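Local coordinates for protein DynF (Micromonospora chersina, PDB 6UBL) that is of unknown function but folds as a beta barrel that holds palmitic acid and is encoded in the dynemicin (enediyne) biosynthetic pathway, where it may bind a lipophilic molecule, at residues 32-46 / 57-71. Residues are numbered along the deposited sequence; the frame is centred on the assembly and turned at random.
With PLM (palmitic acid), chain C.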
# COMPACT_ATOMS: atom_id res chain seq x y z
N PRO A 32 15.04 -23.38 5.41
CA PRO A 32 13.89 -22.84 6.17
C PRO A 32 14.13 -22.99 7.66
O PRO A 32 14.35 -24.11 8.15
CB PRO A 32 12.72 -23.72 5.70
CG PRO A 32 13.14 -24.24 4.33
CD PRO A 32 14.63 -24.47 4.51
N PRO A 33 14.11 -21.90 8.42
CA PRO A 33 14.44 -21.99 9.85
C PRO A 33 13.24 -22.39 10.70
O PRO A 33 12.08 -22.23 10.32
CB PRO A 33 14.88 -20.57 10.21
CG PRO A 33 14.05 -19.71 9.29
CD PRO A 33 13.95 -20.49 7.99
N GLU A 34 13.55 -22.91 11.89
CA GLU A 34 12.54 -23.10 12.91
C GLU A 34 11.96 -21.74 13.28
O GLU A 34 12.65 -20.72 13.18
CB GLU A 34 13.17 -23.73 14.15
CG GLU A 34 13.95 -25.01 13.89
CD GLU A 34 13.05 -26.20 13.62
OE1 GLU A 34 12.38 -26.67 14.56
OE2 GLU A 34 13.01 -26.66 12.47
N PRO A 35 10.70 -21.69 13.71
CA PRO A 35 10.11 -20.39 14.08
C PRO A 35 10.93 -19.69 15.16
O PRO A 35 11.46 -20.31 16.08
CB PRO A 35 8.70 -20.74 14.57
CG PRO A 35 8.64 -22.22 14.69
CD PRO A 35 9.73 -22.79 13.80
N GLY A 36 11.01 -18.36 15.03
CA GLY A 36 11.72 -17.55 15.99
C GLY A 36 11.39 -16.09 15.77
O GLY A 36 10.76 -15.72 14.78
N ILE A 37 11.80 -15.27 16.73
CA ILE A 37 11.68 -13.83 16.64
C ILE A 37 13.08 -13.29 16.36
O ILE A 37 13.95 -13.34 17.24
CB ILE A 37 11.11 -13.22 17.93
CG1 ILE A 37 9.74 -13.83 18.26
CG2 ILE A 37 11.00 -11.71 17.77
CD1 ILE A 37 9.22 -13.46 19.63
N ASP A 38 13.29 -12.75 15.17
CA ASP A 38 14.60 -12.24 14.80
C ASP A 38 14.79 -10.85 15.38
O ASP A 38 13.95 -9.96 15.17
CB ASP A 38 14.72 -12.20 13.27
CG ASP A 38 14.67 -13.58 12.64
OD1 ASP A 38 15.16 -14.53 13.27
OD2 ASP A 38 14.13 -13.71 11.53
N ASN A 39 15.90 -10.65 16.09
CA ASN A 39 16.28 -9.35 16.64
C ASN A 39 17.41 -8.85 15.76
O ASN A 39 18.54 -9.31 15.89
CB ASN A 39 16.70 -9.49 18.09
CG ASN A 39 15.54 -9.90 19.00
OD1 ASN A 39 14.90 -9.04 19.61
ND2 ASN A 39 15.27 -11.19 19.07
N LEU A 40 17.10 -7.92 14.86
CA LEU A 40 17.99 -7.57 13.77
C LEU A 40 18.29 -6.08 13.71
O LEU A 40 17.41 -5.25 13.93
CB LEU A 40 17.35 -7.97 12.43
CG LEU A 40 17.11 -9.46 12.20
CD1 LEU A 40 16.11 -9.65 11.07
CD2 LEU A 40 18.42 -10.16 11.89
N GLY A 41 19.53 -5.76 13.33
CA GLY A 41 19.86 -4.39 13.03
C GLY A 41 19.34 -3.98 11.66
O GLY A 41 19.07 -4.81 10.79
N ILE A 42 19.18 -2.67 11.48
CA ILE A 42 18.70 -2.11 10.23
C ILE A 42 19.12 -0.65 10.14
O ILE A 42 19.21 0.05 11.15
CB ILE A 42 17.16 -2.27 10.10
CG1 ILE A 42 16.66 -1.72 8.76
CG2 ILE A 42 16.44 -1.56 11.25
CD1 ILE A 42 15.18 -1.97 8.50
N ASN A 43 19.39 -0.18 8.93
CA ASN A 43 19.58 1.23 8.65
C ASN A 43 18.75 1.60 7.43
O ASN A 43 18.34 0.74 6.64
CB ASN A 43 21.06 1.60 8.46
CG ASN A 43 21.73 0.85 7.35
OD1 ASN A 43 21.35 0.97 6.18
ND2 ASN A 43 22.74 0.05 7.69
N SER A 44 18.47 2.90 7.28
CA SER A 44 17.67 3.35 6.16
C SER A 44 18.01 4.81 5.85
O SER A 44 18.64 5.51 6.64
CB SER A 44 16.16 3.21 6.42
OG SER A 44 15.68 4.18 7.34
N ILE A 45 17.57 5.24 4.67
CA ILE A 45 17.63 6.63 4.24
C ILE A 45 16.23 6.98 3.77
O ILE A 45 15.68 6.29 2.90
CB ILE A 45 18.65 6.85 3.11
CG1 ILE A 45 20.06 6.55 3.61
CG2 ILE A 45 18.57 8.29 2.61
CD1 ILE A 45 21.09 6.42 2.51
N ASP A 46 15.63 8.00 4.39
CA ASP A 46 14.25 8.37 4.14
C ASP A 46 14.20 9.81 3.66
O ASP A 46 14.86 10.68 4.23
CB ASP A 46 13.41 8.35 5.42
CG ASP A 46 13.46 7.04 6.17
OD1 ASP A 46 14.32 6.18 5.90
OD2 ASP A 46 12.63 6.88 7.10
N THR A 57 16.33 14.72 3.45
CA THR A 57 16.81 13.35 3.42
C THR A 57 17.49 13.05 4.74
O THR A 57 18.42 13.77 5.14
CB THR A 57 17.78 13.16 2.26
OG1 THR A 57 17.10 13.45 1.02
CG2 THR A 57 18.25 11.72 2.23
N VAL A 58 17.04 11.99 5.42
CA VAL A 58 17.49 11.68 6.77
C VAL A 58 17.93 10.22 6.82
O VAL A 58 17.21 9.33 6.35
CB VAL A 58 16.40 11.94 7.82
CG1 VAL A 58 16.94 11.67 9.22
CG2 VAL A 58 15.88 13.36 7.70
N ALA A 59 19.10 9.99 7.43
CA ALA A 59 19.61 8.65 7.63
C ALA A 59 19.21 8.15 9.02
O ALA A 59 19.31 8.89 10.01
CB ALA A 59 21.14 8.67 7.53
N PHE A 60 18.79 6.89 9.08
CA PHE A 60 18.33 6.28 10.30
C PHE A 60 19.10 4.99 10.59
O PHE A 60 19.55 4.31 9.67
CB PHE A 60 16.85 5.89 10.20
CG PHE A 60 15.91 7.04 10.12
CD1 PHE A 60 15.72 7.73 8.93
CD2 PHE A 60 15.19 7.44 11.23
CE1 PHE A 60 14.85 8.79 8.86
CE2 PHE A 60 14.31 8.50 11.17
CZ PHE A 60 14.14 9.18 9.98
N ASP A 61 19.23 4.68 11.87
CA ASP A 61 19.84 3.43 12.32
C ASP A 61 18.99 2.91 13.47
O ASP A 61 18.39 3.69 14.23
CB ASP A 61 21.29 3.65 12.76
CG ASP A 61 21.99 2.37 13.12
OD1 ASP A 61 21.97 1.42 12.30
OD2 ASP A 61 22.61 2.30 14.21
N GLY A 62 18.91 1.59 13.59
CA GLY A 62 18.15 1.03 14.68
C GLY A 62 17.95 -0.46 14.57
O GLY A 62 18.86 -1.18 14.13
N TRP A 63 16.78 -0.94 14.98
CA TRP A 63 16.56 -2.38 15.03
C TRP A 63 15.09 -2.68 14.80
O TRP A 63 14.21 -1.82 14.93
CB TRP A 63 17.03 -2.95 16.37
CG TRP A 63 16.53 -2.22 17.58
CD1 TRP A 63 17.20 -1.26 18.29
CD2 TRP A 63 15.27 -2.39 18.23
NE1 TRP A 63 16.44 -0.83 19.34
CE2 TRP A 63 15.24 -1.50 19.33
CE3 TRP A 63 14.15 -3.20 18.00
CZ2 TRP A 63 14.15 -1.40 20.19
CZ3 TRP A 63 13.07 -3.10 18.85
CH2 TRP A 63 13.07 -2.21 19.93
N VAL A 64 14.84 -3.93 14.42
CA VAL A 64 13.50 -4.47 14.28
C VAL A 64 13.47 -5.84 14.96
O VAL A 64 14.48 -6.53 15.06
CB VAL A 64 13.05 -4.60 12.81
CG1 VAL A 64 12.90 -3.23 12.17
CG2 VAL A 64 14.05 -5.46 12.03
N ARG A 65 12.28 -6.21 15.42
CA ARG A 65 11.99 -7.55 15.93
C ARG A 65 10.87 -8.11 15.06
O ARG A 65 9.79 -7.52 14.97
CB ARG A 65 11.62 -7.48 17.41
CG ARG A 65 12.78 -6.93 18.27
CD ARG A 65 12.47 -6.93 19.76
NE ARG A 65 12.18 -8.28 20.20
CZ ARG A 65 11.03 -8.65 20.73
NH1 ARG A 65 10.07 -7.77 20.95
NH2 ARG A 65 10.84 -9.92 21.08
N VAL A 66 11.15 -9.24 14.40
CA VAL A 66 10.25 -9.81 13.40
C VAL A 66 10.00 -11.26 13.78
O VAL A 66 10.94 -12.07 13.83
CB VAL A 66 10.84 -9.73 11.98
CG1 VAL A 66 9.93 -10.41 10.98
CG2 VAL A 66 11.11 -8.27 11.59
N VAL A 67 8.74 -11.61 14.05
CA VAL A 67 8.38 -13.00 14.31
C VAL A 67 8.09 -13.70 12.98
O VAL A 67 7.47 -13.14 12.07
CB VAL A 67 7.18 -13.11 15.26
CG1 VAL A 67 5.94 -12.48 14.68
CG2 VAL A 67 6.92 -14.59 15.59
N ARG A 68 8.57 -14.94 12.88
CA ARG A 68 8.34 -15.80 11.73
C ARG A 68 7.42 -16.94 12.12
O ARG A 68 7.56 -17.53 13.20
CB ARG A 68 9.65 -16.40 11.22
CG ARG A 68 10.56 -15.43 10.48
CD ARG A 68 11.90 -16.08 10.08
NE ARG A 68 12.85 -16.16 11.17
CZ ARG A 68 13.02 -17.20 11.97
NH1 ARG A 68 12.31 -18.32 11.79
NH2 ARG A 68 13.92 -17.15 12.95
N SER A 69 6.49 -17.27 11.23
CA SER A 69 5.69 -18.47 11.38
C SER A 69 6.61 -19.67 11.14
O SER A 69 7.71 -19.52 10.61
CB SER A 69 4.59 -18.49 10.32
OG SER A 69 5.13 -18.69 9.01
N PRO A 70 6.17 -20.87 11.49
CA PRO A 70 6.87 -22.05 10.99
C PRO A 70 6.83 -22.04 9.47
O PRO A 70 5.89 -21.52 8.86
CB PRO A 70 6.06 -23.23 11.56
CG PRO A 70 4.71 -22.66 11.88
CD PRO A 70 4.96 -21.22 12.26
N SER A 71 7.86 -22.59 8.85
CA SER A 71 7.86 -22.68 7.39
C SER A 71 6.82 -23.68 6.94
O SER A 71 6.59 -24.70 7.59
CB SER A 71 9.24 -23.13 6.88
OG SER A 71 9.19 -23.28 5.47
C1 PLM C . 12.87 -12.26 8.80
O1 PLM C . 13.03 -11.86 10.03
O2 PLM C . 13.18 -13.36 8.41
C2 PLM C . 12.28 -11.22 7.90
C3 PLM C . 12.93 -9.86 7.96
C4 PLM C . 12.24 -8.97 6.98
C5 PLM C . 12.22 -7.53 7.35
C6 PLM C . 11.43 -6.71 6.36
C7 PLM C . 12.13 -5.41 6.05
C8 PLM C . 12.56 -4.68 7.30
C9 PLM C . 11.42 -4.26 8.18
CA PLM C . 10.98 -2.85 7.88
CB PLM C . 11.92 -1.83 8.48
CC PLM C . 11.18 -0.64 9.04
CD PLM C . 11.31 0.62 8.24
CE PLM C . 10.10 1.50 8.40
CF PLM C . 10.30 2.95 8.09
CG PLM C . 9.07 3.74 8.30
O HOH W 1 10.47 -19.73 10.13
O HOH W 2 9.81 -23.87 10.18
O HOH W 3 14.70 -19.51 14.50
O HOH W 4 23.12 -0.87 10.77
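Strands 37-46 and 57-68 form an antiparallel beta hairpin in the barrel wall, their short axes 160° apart, and Asp-38 and Arg-68 join them beside the palmitic acid head. Hydrogen-bonded pairs run from Asp-38 with Val-66 to Asp-46 with Val-58; Leu-40 N to Val-64 O, at 3.0 Å, is almost straight. Arg-68 grips the carboxylate side-on: NE meets Asp-38 OD2 at 2.8 Å and NH2 meets Asp-38 OD1 at 2.9 Å, both on the syn side, with the two planes turned 34° apart. A bend at chi3 (-79°) of Arg-68 brings the guanidinium to Asp-38, and Arg-68 NH1 also bonds Glu-34 O at 2.8 Å. Pro-33 CG and Gly-36 O lie over opposite faces of the guanidinium, and the bonds at its edge, to Asp-38 and Glu-34, fix its rotation. Tyr-205 also bonds Asp-38 OD1, while PLM O1 lies 2.6 Å from Asp-38 OD2. Replacing Arg-68 by an alanine is likely to leave the Asp-38 carboxylate without its charged mate, freer to turn beside the fatty-acid head. Along the tail, the extended side chain of Ile-42 carries CD1 to PLM CB at 3.3 Å. On the face that carries Asn-39, Arg-65 and Trp-63, Arg-65 NE bonds Asn-39 OD1 (2.9 Å). A polar cluster at the lipid head and aliphatic side chains along the tail are consistent with a lipid-binding beta barrel.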